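Local structure of glucoamylase (Thermoanaerobacterium thermosaccharolyticum, 1LF6) at residues F17-A22 with H222-R227; G168-A173 with K197-G202; Y346-A351 with A655-V660; L539-V544 with H669-M674. The protein hydrolyses alpha-1,4-linked glucose residues one after another from the non-reducing ends of glucan chains, releasing beta-D-glucose. All blocks are in the same frame, centred on the assembly; numbering follows the deposited sequence.

Contact 1 (F17-A22 with H222-R227); sequences FNNISA and HYDSAR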
loop_
_atom_site.group_PDB
_atom_site.type_symbol
_atom_site.label_atom_id
_atom_site.label_comp_id
_atom_site.label_asym_id
_atom_site.label_seq_id
_atom_site.Cartn_x
_atom_site.Cartn_y
_atom_site.Cartn_z
ATOM N N PHE A 17 -8.002 -35.696 13.732
ATOM C CA PHE A 17 -8.574 -36.160 14.988
ATOM C C PHE A 17 -9.284 -35.037 15.733
ATOM O O PHE A 17 -8.797 -33.906 15.784
ATOM C CB PHE A 17 -7.476 -36.738 15.883
ATOM C CG PHE A 17 -6.288 -35.831 16.043
ATOM C CD1 PHE A 17 -5.254 -35.849 15.113
ATOM C CD2 PHE A 17 -6.213 -34.943 17.110
ATOM C CE1 PHE A 17 -4.159 -34.998 15.245
ATOM C CE2 PHE A 17 -5.123 -34.087 17.250
ATOM C CZ PHE A 17 -4.094 -34.115 16.316
ATOM N N ASN A 18 -10.441 -35.356 16.306
ATOM C CA ASN A 18 -11.213 -34.381 17.065
ATOM C C ASN A 18 -11.411 -34.920 18.476
ATOM O O ASN A 18 -12.488 -35.393 18.842
ATOM C CB ASN A 18 -12.561 -34.117 16.386
ATOM C CG ASN A 18 -13.371 -33.050 17.097
ATOM O OD1 ASN A 18 -12.816 -32.087 17.627
ATOM N ND2 ASN A 18 -14.690 -33.209 17.100
ATOM N N ASN A 19 -10.344 -34.840 19.261
ATOM C CA ASN A 19 -10.345 -35.328 20.628
ATOM C C ASN A 19 -11.057 -34.395 21.601
ATOM O O ASN A 19 -11.817 -34.849 22.458
ATOM C CB ASN A 19 -8.901 -35.557 21.081
ATOM C CG ASN A 19 -8.172 -36.570 20.210
ATOM O OD1 ASN A 19 -7.025 -36.353 19.815
ATOM N ND2 ASN A 19 -8.834 -37.686 19.911
ATOM N N ILE A 20 -10.812 -33.095 21.466
ATOM C CA ILE A 20 -11.422 -32.111 22.352
ATOM C C ILE A 20 -11.732 -30.808 21.608
ATOM O O ILE A 20 -10.836 -30.163 21.063
ATOM C CB ILE A 20 -10.483 -31.787 23.534
ATOM C CG1 ILE A 20 -9.935 -33.087 24.131
ATOM C CG2 ILE A 20 -11.238 -31.008 24.605
ATOM C CD1 ILE A 20 -8.545 -32.947 24.719
ATOM N N SER A 21 -13.003 -30.423 21.590
ATOM C CA SER A 21 -13.409 -29.198 20.917
ATOM C C SER A 21 -13.417 -28.030 21.891
ATOM O O SER A 21 -13.697 -28.203 23.078
ATOM C CB SER A 21 -14.800 -29.364 20.306
ATOM O OG SER A 21 -14.815 -30.421 19.371
ATOM N N ALA A 22 -13.097 -26.844 21.387
ATOM C CA ALA A 22 -13.087 -25.643 22.213
ATOM C C ALA A 22 -14.520 -25.378 22.677
ATOM O O ALA A 22 -15.477 -25.798 22.023
ATOM C CB ALA A 22 -12.559 -24.461 21.406
ATOM N N HIS A 222 -5.954 -27.635 25.636
ATOM C CA HIS A 222 -5.315 -28.187 24.452
ATOM C C HIS A 222 -6.359 -28.600 23.425
ATOM O O HIS A 222 -6.351 -29.726 22.922
ATOM C CB HIS A 222 -4.446 -29.387 24.837
ATOM C CG HIS A 222 -3.230 -29.015 25.629
ATOM N ND1 HIS A 222 -2.165 -28.331 25.081
ATOM C CD2 HIS A 222 -2.925 -29.199 26.936
ATOM C CE1 HIS A 222 -1.258 -28.109 26.016
ATOM N NE2 HIS A 222 -1.694 -28.626 27.150
ATOM N N TYR A 223 -7.254 -27.670 23.112
ATOM C CA TYR A 223 -8.319 -27.918 22.150
ATOM C C TYR A 223 -7.747 -28.173 20.763
ATOM O O TYR A 223 -6.736 -27.584 20.385
ATOM C CB TYR A 223 -9.259 -26.716 22.100
ATOM C CG TYR A 223 -9.835 -26.326 23.442
ATOM C CD1 TYR A 223 -10.557 -27.244 24.206
ATOM C CD2 TYR A 223 -9.693 -25.029 23.930
ATOM C CE1 TYR A 223 -11.126 -26.874 25.420
ATOM C CE2 TYR A 223 -10.258 -24.650 25.139
ATOM C CZ TYR A 223 -10.976 -25.576 25.878
ATOM O OH TYR A 223 -11.557 -25.197 27.068
ATOM N N ASP A 224 -8.395 -29.051 20.005
ATOM C CA ASP A 224 -7.936 -29.359 18.658
ATOM C C ASP A 224 -9.027 -29.092 17.632
ATOM O O ASP A 224 -8.967 -29.581 16.503
ATOM C CB ASP A 224 -7.462 -30.820 18.568
ATOM C CG ASP A 224 -8.573 -31.829 18.845
ATOM O OD1 ASP A 224 -8.255 -33.031 18.971
ATOM O OD2 ASP A 224 -9.758 -31.437 18.930
ATOM N N SER A 225 -10.017 -28.298 18.029
ATOM C CA SER A 225 -11.134 -27.962 17.152
ATOM C C SER A 225 -11.872 -26.720 17.648
ATOM O O SER A 225 -12.064 -26.538 18.850
ATOM C CB SER A 225 -12.102 -29.147 17.078
ATOM O OG SER A 225 -13.236 -28.846 16.287
ATOM N N ALA A 226 -12.278 -25.864 16.713
ATOM C CA ALA A 226 -13.000 -24.636 17.043
ATOM C C ALA A 226 -13.433 -23.921 15.766
ATOM O O ALA A 226 -12.851 -24.140 14.699
ATOM C CB ALA A 226 -12.118 -23.718 17.886
ATOM N N ARG A 227 -14.459 -23.078 15.870
ATOM C CA ARG A 227 -14.947 -22.327 14.715
ATOM C C ARG A 227 -15.522 -20.976 15.116
ATOM O O ARG A 227 -16.468 -20.897 15.898
ATOM C CB ARG A 227 -16.000 -23.129 13.942
ATOM C CG ARG A 227 -16.469 -22.427 12.677
ATOM C CD ARG A 227 -17.168 -23.370 11.725
ATOM N NE ARG A 227 -18.385 -23.923 12.301
ATOM C CZ ARG A 227 -19.150 -24.824 11.696
ATOM N NH1 ARG A 227 -18.818 -25.271 10.493
ATOM N NH2 ARG A 227 -20.245 -25.277 12.294
HETATM O O HOH W 1 -8.995 -31.570 14.763
HETATM O O HOH W 2 -6.018 -33.476 20.120
HETATM O O HOH W 3 -15.294 -25.967 19.044
#
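The irregular run F17-A22 crosses H222-R227 at nearly a right angle, their end-to-end directions 83° apart, and two backbone bonds pin the crossing: D224 N donates to I20 O at 2.9 Å and A22 N to S225 O at 2.8 Å. D224 adds its side chain. With CG lodged between its own backbone N and carbonyl carbon (chi1 63°), the carboxylate meets two successive amides. N19 N bonds to D224 OD1 at 2.8 Å on the syn side, whereas I20 N approaches D224 OD2 from above the carboxylate plane, at 3.2 Å. The F17 ring turns an edge to D224 OD1, and a water donates to both D224 OD1 and N19 OD1. Farther along, A22 CA sits over one face of the Y223 ring, 3.6 Å from its centroid in a CH-pi contact, while I20 CG2 meets the ring's edge. An alanine at D224 removes both acceptors, and the N19 and I20 amides would probably be left without this partner, freeing the turn to shift. F17-A22 follows strand 14-16, which, like strand 225-228, borders strand 166-173 in the N-terminal domain. Peptide groups and one carboxylate fix this surface loop, and A22 and I20 against Y223 supply the apolar part.

Contact 2 (G168-A173 with K197-G202); sequences GYVIKA and KGYSIG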
loop_
_atom_site.group_PDB
_atom_site.type_symbol
_atom_site.label_atom_id
_atom_site.label_comp_id
_atom_site.label_asym_id
_atom_site.label_seq_id
_atom_site.Cartn_x
_atom_site.Cartn_y
_atom_site.Cartn_z
ATOM N N GLY A 168 -10.938 -24.051 12.790
ATOM C CA GLY A 168 -9.606 -24.517 13.127
ATOM C C GLY A 168 -9.610 -25.947 13.636
ATOM O O GLY A 168 -10.552 -26.375 14.304
ATOM N N TYR A 169 -8.552 -26.683 13.313
ATOM C CA TYR A 169 -8.407 -28.070 13.735
ATOM C C TYR A 169 -6.955 -28.523 13.603
ATOM O O TYR A 169 -6.106 -27.777 13.109
ATOM C CB TYR A 169 -9.334 -28.971 12.915
ATOM C CG TYR A 169 -9.185 -28.824 11.419
ATOM C CD1 TYR A 169 -8.451 -29.747 10.676
ATOM C CD2 TYR A 169 -9.793 -27.768 10.742
ATOM C CE1 TYR A 169 -8.330 -29.625 9.293
ATOM C CE2 TYR A 169 -9.678 -27.634 9.363
ATOM C CZ TYR A 169 -8.950 -28.565 8.646
ATOM O OH TYR A 169 -8.854 -28.437 7.282
ATOM N N VAL A 170 -6.670 -29.742 14.053
ATOM C CA VAL A 170 -5.312 -30.267 13.995
ATOM C C VAL A 170 -5.244 -31.603 13.262
ATOM O O VAL A 170 -6.136 -32.445 13.388
ATOM C CB VAL A 170 -4.735 -30.451 15.418
ATOM C CG1 VAL A 170 -3.253 -30.776 15.349
ATOM C CG2 VAL A 170 -4.973 -29.195 16.242
ATOM N N ILE A 171 -4.186 -31.784 12.481
ATOM C CA ILE A 171 -3.988 -33.024 11.748
ATOM C C ILE A 171 -2.539 -33.454 11.911
ATOM O O ILE A 171 -1.768 -32.828 12.640
ATOM C CB ILE A 171 -4.264 -32.865 10.240
ATOM C CG1 ILE A 171 -3.274 -31.867 9.635
ATOM C CG2 ILE A 171 -5.698 -32.420 10.014
ATOM C CD1 ILE A 171 -3.290 -31.826 8.122
ATOM N N LYS A 172 -2.184 -34.531 11.228
ATOM C CA LYS A 172 -0.829 -35.040 11.267
ATOM C C LYS A 172 -0.504 -35.504 9.855
ATOM O O LYS A 172 -1.156 -36.401 9.314
ATOM C CB LYS A 172 -0.726 -36.199 12.260
ATOM C CG LYS A 172 0.688 -36.483 12.735
ATOM C CD LYS A 172 0.701 -37.556 13.814
ATOM C CE LYS A 172 2.101 -37.778 14.364
ATOM N NZ LYS A 172 2.140 -38.861 15.392
ATOM N N ALA A 173 0.482 -34.858 9.247
ATOM C CA ALA A 173 0.899 -35.199 7.896
ATOM C C ALA A 173 2.299 -35.784 7.977
ATOM O O ALA A 173 3.249 -35.090 8.339
ATOM C CB ALA A 173 0.889 -33.954 7.014
ATOM N N LYS A 197 5.429 -28.477 21.334
ATOM C CA LYS A 197 5.490 -29.066 22.661
ATOM C C LYS A 197 4.053 -29.200 23.150
ATOM O O LYS A 197 3.780 -29.836 24.167
ATOM C CB LYS A 197 6.277 -28.158 23.608
ATOM C CG LYS A 197 6.429 -28.717 25.012
ATOM C CD LYS A 197 7.309 -27.831 25.880
ATOM C CE LYS A 197 7.526 -28.454 27.252
ATOM N NZ LYS A 197 8.448 -27.640 28.092
ATOM N N GLY A 198 3.139 -28.589 22.402
ATOM C CA GLY A 198 1.727 -28.624 22.744
ATOM C C GLY A 198 0.963 -27.640 21.874
ATOM O O GLY A 198 1.539 -26.664 21.390
ATOM N N TYR A 199 -0.327 -27.891 21.670
ATOM C CA TYR A 199 -1.151 -27.015 20.845
ATOM C C TYR A 199 -2.544 -26.808 21.429
ATOM O O TYR A 199 -2.973 -27.545 22.318
ATOM C CB TYR A 199 -1.268 -27.594 19.433
ATOM C CG TYR A 199 -1.789 -29.017 19.397
ATOM C CD1 TYR A 199 -3.123 -29.303 19.695
ATOM C CD2 TYR A 199 -0.942 -30.079 19.091
ATOM C CE1 TYR A 199 -3.599 -30.614 19.690
ATOM C CE2 TYR A 199 -1.404 -31.392 19.083
ATOM C CZ TYR A 199 -2.731 -31.656 19.384
ATOM O OH TYR A 199 -3.187 -32.959 19.383
ATOM N N SER A 200 -3.243 -25.798 20.919
ATOM C CA SER A 200 -4.596 -25.488 21.370
ATOM C C SER A 200 -5.255 -24.449 20.470
ATOM O O SER A 200 -4.678 -23.399 20.179
ATOM C CB SER A 200 -4.576 -24.971 22.811
ATOM O OG SER A 200 -5.892 -24.735 23.280
ATOM N N ILE A 201 -6.468 -24.753 20.031
ATOM C CA ILE A 201 -7.228 -23.851 19.178
ATOM C C ILE A 201 -8.404 -23.337 20.001
ATOM O O ILE A 201 -9.378 -24.059 20.228
ATOM C CB ILE A 201 -7.745 -24.589 17.932
ATOM C CG1 ILE A 201 -6.565 -25.242 17.206
ATOM C CG2 ILE A 201 -8.470 -23.616 17.009
ATOM C CD1 ILE A 201 -6.961 -26.158 16.076
ATOM N N GLY A 202 -8.301 -22.094 20.463
ATOM C CA GLY A 202 -9.358 -21.523 21.277
ATOM C C GLY A 202 -10.039 -20.306 20.677
ATOM O O GLY A 202 -9.658 -19.827 19.613
#
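I201 and V170 bury the most surface here, and Y199 completes the trio. The strands that carry them, 166-173 and 198-203, belong to two different sheets of the N-terminal domain; their segments 168-173 and 198-202 run nearly antiparallel, 156° between directions, with axes 7.6 Å apart. At that spacing they meet through side chains, consistent with the packing of sheet on sheet in a beta sandwich. I201 reaches farthest. CG1 lies anti to the carbonyl carbon and the chain continues extended (chi2 172°), which drives CD1 against the backbone of the other strand, 3.2 Å from Y169 N, a tight approach. The I201 and V170 side chains run past each other in opposite directions, with V170 CG2 3.6 Å from I201 CD1. The branches of V170 divide their work: CG2 also touches Y199 CD1 at 3.9 Å, while CG1 stands over the centre of the Y199 ring, 4.2 Å from its centroid and 11° off the normal, a CH-pi contact. G168 leaves room for the isoleucine, since a CB at this position would point toward the other strand and run into I201 CG2. Around the trio, F17 packs on both V170 and Y199, and I201 also touches I230 and E232 of the strand next to its own. Backbone bonds go to other neighbours: G168 pairs with A226, Y169 with M180, and I201 with Y223. What joins these two strands is therefore apolar shape fitting of branched methyls against a ring face and a peptide, with no polar bond passing between them.

Contact 3 (Y346-A351 with A655-V660); sequences YHVANA and AHAEYV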
loop_
_atom_site.group_PDB
_atom_site.type_symbol
_atom_site.label_atom_id
_atom_site.label_comp_id
_atom_site.label_asym_id
_atom_site.label_seq_id
_atom_site.Cartn_x
_atom_site.Cartn_y
_atom_site.Cartn_z
ATOM N N TYR A 346 -1.178 4.758 -12.761
ATOM C CA TYR A 346 -0.496 5.658 -13.688
ATOM C C TYR A 346 0.832 6.120 -13.099
ATOM O O TYR A 346 1.875 6.066 -13.755
ATOM C CB TYR A 346 -1.402 6.868 -13.967
ATOM C CG TYR A 346 -0.736 8.063 -14.623
ATOM C CD1 TYR A 346 -0.325 8.023 -15.959
ATOM C CD2 TYR A 346 -0.536 9.246 -13.909
ATOM C CE1 TYR A 346 0.267 9.136 -16.567
ATOM C CE2 TYR A 346 0.055 10.361 -14.506
ATOM C CZ TYR A 346 0.452 10.300 -15.835
ATOM O OH TYR A 346 1.032 11.401 -16.425
ATOM N N HIS A 347 0.787 6.572 -11.852
ATOM C CA HIS A 347 1.982 7.052 -11.177
ATOM C C HIS A 347 2.980 5.923 -10.946
ATOM O O HIS A 347 4.186 6.102 -11.127
ATOM C CB HIS A 347 1.582 7.720 -9.862
ATOM C CG HIS A 347 0.812 8.993 -10.056
ATOM N ND1 HIS A 347 1.333 10.078 -10.731
ATOM C CD2 HIS A 347 -0.443 9.346 -9.688
ATOM C CE1 HIS A 347 0.434 11.045 -10.768
ATOM N NE2 HIS A 347 -0.654 10.627 -10.141
ATOM N N VAL A 348 2.474 4.758 -10.558
ATOM C CA VAL A 348 3.325 3.598 -10.327
ATOM C C VAL A 348 4.008 3.247 -11.658
ATOM O O VAL A 348 5.209 3.012 -11.703
ATOM C CB VAL A 348 2.486 2.397 -9.803
ATOM C CG1 VAL A 348 3.314 1.096 -9.859
ATOM C CG2 VAL A 348 2.047 2.671 -8.360
ATOM N N ALA A 349 3.238 3.242 -12.740
ATOM C CA ALA A 349 3.778 2.947 -14.059
ATOM C C ALA A 349 4.892 3.935 -14.427
ATOM O O ALA A 349 5.891 3.561 -15.047
ATOM C CB ALA A 349 2.674 3.000 -15.089
ATOM N N ASN A 350 4.723 5.198 -14.048
ATOM C CA ASN A 350 5.736 6.195 -14.346
ATOM C C ASN A 350 7.040 5.896 -13.611
ATOM O O ASN A 350 8.129 6.165 -14.133
ATOM C CB ASN A 350 5.234 7.599 -13.996
ATOM C CG ASN A 350 4.224 8.109 -14.998
ATOM O OD1 ASN A 350 4.306 7.794 -16.188
ATOM N ND2 ASN A 350 3.273 8.909 -14.530
ATOM N N ALA A 351 6.934 5.341 -12.406
ATOM C CA ALA A 351 8.123 4.987 -11.632
ATOM C C ALA A 351 8.810 3.809 -12.329
ATOM O O ALA A 351 10.026 3.793 -12.472
ATOM C CB ALA A 351 7.734 4.603 -10.208
ATOM N N ALA A 655 3.237 7.153 -3.161
ATOM C CA ALA A 655 4.291 7.953 -2.544
ATOM C C ALA A 655 5.680 7.391 -2.874
ATOM O O ALA A 655 6.632 8.140 -3.083
ATOM C CB ALA A 655 4.091 8.006 -1.037
ATOM N N HIS A 656 5.799 6.070 -2.905
ATOM C CA HIS A 656 7.074 5.450 -3.241
ATOM C C HIS A 656 7.393 5.710 -4.706
ATOM O O HIS A 656 8.551 5.909 -5.073
ATOM C CB HIS A 656 7.027 3.951 -2.943
ATOM C CG HIS A 656 7.298 3.626 -1.506
ATOM N ND1 HIS A 656 8.564 3.679 -0.962
ATOM C CD2 HIS A 656 6.461 3.335 -0.483
ATOM C CE1 HIS A 656 8.494 3.440 0.336
ATOM N NE2 HIS A 656 7.230 3.229 0.653
ATOM N N ALA A 657 6.355 5.720 -5.536
ATOM C CA ALA A 657 6.521 5.980 -6.957
ATOM C C ALA A 657 6.977 7.427 -7.116
ATOM O O ALA A 657 7.860 7.732 -7.924
ATOM C CB ALA A 657 5.200 5.749 -7.693
ATOM N N GLU A 658 6.382 8.317 -6.327
ATOM C CA GLU A 658 6.743 9.726 -6.382
ATOM C C GLU A 658 8.199 9.893 -5.948
ATOM O O GLU A 658 8.931 10.672 -6.547
ATOM C CB GLU A 658 5.832 10.552 -5.470
ATOM C CG GLU A 658 6.019 12.066 -5.597
ATOM C CD GLU A 658 5.546 12.618 -6.936
ATOM O OE1 GLU A 658 4.951 11.854 -7.725
ATOM O OE2 GLU A 658 5.767 13.821 -7.193
ATOM N N TYR A 659 8.620 9.168 -4.910
ATOM C CA TYR A 659 10.006 9.276 -4.456
ATOM C C TYR A 659 10.969 8.839 -5.555
ATOM O O TYR A 659 11.973 9.500 -5.810
ATOM C CB TYR A 659 10.274 8.434 -3.197
ATOM C CG TYR A 659 11.754 8.384 -2.864
ATOM C CD1 TYR A 659 12.565 7.358 -3.354
ATOM C CD2 TYR A 659 12.366 9.421 -2.160
ATOM C CE1 TYR A 659 13.946 7.371 -3.160
ATOM C CE2 TYR A 659 13.748 9.443 -1.962
ATOM C CZ TYR A 659 14.529 8.417 -2.468
ATOM O OH TYR A 659 15.893 8.443 -2.298
ATOM N N VAL A 660 10.664 7.718 -6.197
ATOM C CA VAL A 660 11.507 7.209 -7.276
ATOM C C VAL A 660 11.649 8.251 -8.385
ATOM O O VAL A 660 12.759 8.568 -8.811
ATOM C CB VAL A 660 10.915 5.908 -7.866
ATOM C CG1 VAL A 660 11.663 5.504 -9.134
ATOM C CG2 VAL A 660 11.008 4.805 -6.841
#
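A351 and A657 mark the closest approach of two helical segments that run in broadly the same direction, crossing at 35° with axes 8.3 Å apart; their CA atoms come within 5.0 Å. Small side chains permit this. A351 CB lies 3.7 Å from A657 CB and equally near A657 CA, so the A351 methyl rests against the backbone of the other helix as well as its opposite number. A657 CB also settles 3.6 Å from H347 O, a carbonyl already engaged by A351 N within its own helix, and lies 3.9 Å from V348 CA. One turn on, V660 continues the seam: its CG1, anti to the backbone N (chi1 171°), comes 4.1 Å from A351 O. Helix 296-306 packs against both A351 and V660. The helices 342-355 and 653-668 form part of the (alpha/alpha) barrel of the family 15 catalytic domain. H347, whose ring stacks with W654, lies about 12 Å, side chain to side chain, from E438, the probable proton donor. H347 ND1 and E658 OE1 stay 5.0 Å apart. The seam itself is buried and purely van der Waals: H347 O is taken up within its own helix, and no polar bond joins the two segments.

Contact 4 (L539-V544 with H669-M674); sequences LVRLGV and HKVLDM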
loop_
_atom_site.group_PDB
_atom_site.type_symbol
_atom_site.label_atom_id
_atom_site.label_comp_id
_atom_site.label_asym_id
_atom_site.label_seq_id
_atom_site.Cartn_x
_atom_site.Cartn_y
_atom_site.Cartn_z
ATOM N N LEU A 539 -0.776 21.235 -12.790
ATOM C CA LEU A 539 -0.788 22.080 -13.979
ATOM C C LEU A 539 0.614 22.155 -14.575
ATOM O O LEU A 539 0.785 22.022 -15.784
ATOM C CB LEU A 539 -1.266 23.499 -13.635
ATOM C CG LEU A 539 -2.759 23.714 -13.353
ATOM C CD1 LEU A 539 -2.952 25.050 -12.642
ATOM C CD2 LEU A 539 -3.555 23.669 -14.660
ATOM N N VAL A 540 1.614 22.369 -13.726
ATOM C CA VAL A 540 2.998 22.456 -14.189
ATOM C C VAL A 540 3.595 21.059 -14.425
ATOM O O VAL A 540 4.305 20.831 -15.404
ATOM C CB VAL A 540 3.877 23.240 -13.178
ATOM C CG1 VAL A 540 3.250 24.610 -12.882
ATOM C CG2 VAL A 540 4.029 22.458 -11.899
ATOM N N ARG A 541 3.294 20.127 -13.525
ATOM C CA ARG A 541 3.775 18.753 -13.631
ATOM C C ARG A 541 3.429 18.141 -14.994
ATOM O O ARG A 541 4.236 17.426 -15.593
ATOM C CB ARG A 541 3.149 17.909 -12.516
ATOM C CG ARG A 541 3.602 16.453 -12.468
ATOM C CD ARG A 541 5.112 16.326 -12.300
ATOM N NE ARG A 541 5.487 14.961 -11.940
ATOM C CZ ARG A 541 5.424 14.451 -10.709
ATOM N NH1 ARG A 541 5.782 13.192 -10.499
ATOM N NH2 ARG A 541 5.032 15.195 -9.682
ATOM N N LEU A 542 2.229 18.430 -15.483
ATOM C CA LEU A 542 1.775 17.893 -16.766
ATOM C C LEU A 542 2.130 18.741 -17.990
ATOM O O LEU A 542 1.813 18.360 -19.115
ATOM C CB LEU A 542 0.261 17.664 -16.721
ATOM C CG LEU A 542 -0.176 16.454 -15.888
ATOM C CD1 LEU A 542 -1.629 16.599 -15.462
ATOM C CD2 LEU A 542 0.033 15.187 -16.714
ATOM N N GLY A 543 2.793 19.876 -17.770
ATOM C CA GLY A 543 3.181 20.751 -18.868
ATOM C C GLY A 543 2.064 21.610 -19.430
ATOM O O GLY A 543 2.123 22.066 -20.581
ATOM N N VAL A 544 1.040 21.837 -18.613
ATOM C CA VAL A 544 -0.112 22.633 -19.014
ATOM C C VAL A 544 0.121 24.113 -18.714
ATOM O O VAL A 544 -0.342 24.982 -19.454
ATOM C CB VAL A 544 -1.388 22.122 -18.299
ATOM C CG1 VAL A 544 -2.581 23.001 -18.636
ATOM C CG2 VAL A 544 -1.662 20.682 -18.730
ATOM N N HIS A 669 17.944 16.516 -13.527
ATOM C CA HIS A 669 17.653 17.943 -13.530
ATOM C C HIS A 669 16.460 18.259 -14.434
ATOM O O HIS A 669 16.423 19.302 -15.087
ATOM C CB HIS A 669 18.880 18.742 -13.981
ATOM C CG HIS A 669 20.084 18.525 -13.123
ATOM N ND1 HIS A 669 20.069 18.720 -11.758
ATOM C CD2 HIS A 669 21.339 18.126 -13.432
ATOM C CE1 HIS A 669 21.264 18.449 -11.265
ATOM N NE2 HIS A 669 22.054 18.087 -12.260
ATOM N N LYS A 670 15.491 17.349 -14.475
ATOM C CA LYS A 670 14.289 17.549 -15.281
ATOM C C LYS A 670 13.154 16.629 -14.845
ATOM O O LYS A 670 13.386 15.565 -14.269
ATOM C CB LYS A 670 14.595 17.321 -16.762
ATOM C CG LYS A 670 14.914 15.888 -17.110
ATOM C CD LYS A 670 15.325 15.765 -18.567
ATOM C CE LYS A 670 15.842 14.363 -18.862
ATOM N NZ LYS A 670 16.273 14.209 -20.279
ATOM N N VAL A 671 11.927 17.049 -15.132
ATOM C CA VAL A 671 10.738 16.285 -14.780
ATOM C C VAL A 671 10.603 15.103 -15.735
ATOM O O VAL A 671 10.063 15.226 -16.833
ATOM C CB VAL A 671 9.495 17.190 -14.848
ATOM C CG1 VAL A 671 8.247 16.427 -14.421
ATOM C CG2 VAL A 671 9.718 18.407 -13.946
ATOM N N LEU A 672 11.095 13.951 -15.288
ATOM C CA LEU A 672 11.093 12.739 -16.087
ATOM C C LEU A 672 9.752 12.147 -16.514
ATOM O O LEU A 672 9.703 11.412 -17.499
ATOM C CB LEU A 672 11.928 11.668 -15.384
ATOM C CG LEU A 672 13.421 12.010 -15.279
ATOM C CD1 LEU A 672 14.153 10.931 -14.503
ATOM C CD2 LEU A 672 13.999 12.152 -16.676
ATOM N N ASP A 673 8.666 12.453 -15.804
ATOM C CA ASP A 673 7.367 11.906 -16.194
ATOM C C ASP A 673 6.417 12.880 -16.906
ATOM O O ASP A 673 5.237 12.572 -17.090
ATOM C CB ASP A 673 6.660 11.284 -14.980
ATOM C CG ASP A 673 6.314 12.306 -13.901
ATOM O OD1 ASP A 673 6.742 13.474 -14.004
ATOM O OD2 ASP A 673 5.621 11.920 -12.943
ATOM N N MET A 674 6.918 14.041 -17.319
ATOM C CA MET A 674 6.068 15.006 -18.015
ATOM C C MET A 674 6.002 14.700 -19.512
ATOM O O MET A 674 7.031 14.539 -20.165
ATOM C CB MET A 674 6.583 16.438 -17.801
ATOM C CG MET A 674 5.803 17.506 -18.576
ATOM S SD MET A 674 6.299 19.178 -18.154
ATOM C CE MET A 674 7.991 19.211 -18.836
HETATM O O HOH W 4 3.731 14.534 -15.839
#
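R541 grips D673 side-on with two nitrogens, one to each carboxylate oxygen. R541 NE donates to D673 OD1 at 2.8 Å, nearly straight at 168° and on the syn side. R541 NH1 donates to D673 OD2, also at 2.8 Å but more bent, at 144°; the two flat groups are turned 38° against each other. A bend at chi2 carries the arginine from its helix toward this acid, and V671 CG1 packs on R541 CD at 3.8 Å. The remaining nitrogen, NH2, forms a second salt bridge with E658, so one guanidinium is shared between two acids. With a leucine in place of R541, D673 and E658 would probably be left as buried carboxylates without their countercharge. Where the helix ends, R541 O accepts a hydrogen at 2.9 Å from a water that also donates to D673 O. G543, with positive phi, closes the helix in a Schellman motif, G543 N bonding to V540 O and V544 N to L539 O. M674 SD rests 3.6 Å from G543 CA, where a CB would be tight. D673 thus holds the loop after helix 653-668 to the end of helix 538-541 by paired charge, while E658 ties the same guanidinium to helix 653-668 itself.

In the fold
Contacts 1 and 2 share the N-terminal beta domain and touch each other. Contact 1 is a surface crossing, and contact 2 is nested within its chain loop and buried. Strands 225-228 and 166-173 are neighbours in one sheet, A226 pairing with G168, while Y223 bonds to I201 in the other sheet, so segment 222-227 bridges both. Contacts 3 and 4 belong to the helical catalytic part, their centres 14 Å apart, and are both buried; N350 packs against D673 between them. Apolar contact dominates the interior seams, 2 and 3. Both loop contacts have bridging waters, but contact 1 sets neutral amides against a carboxylate, and contact 4 a guanidinium.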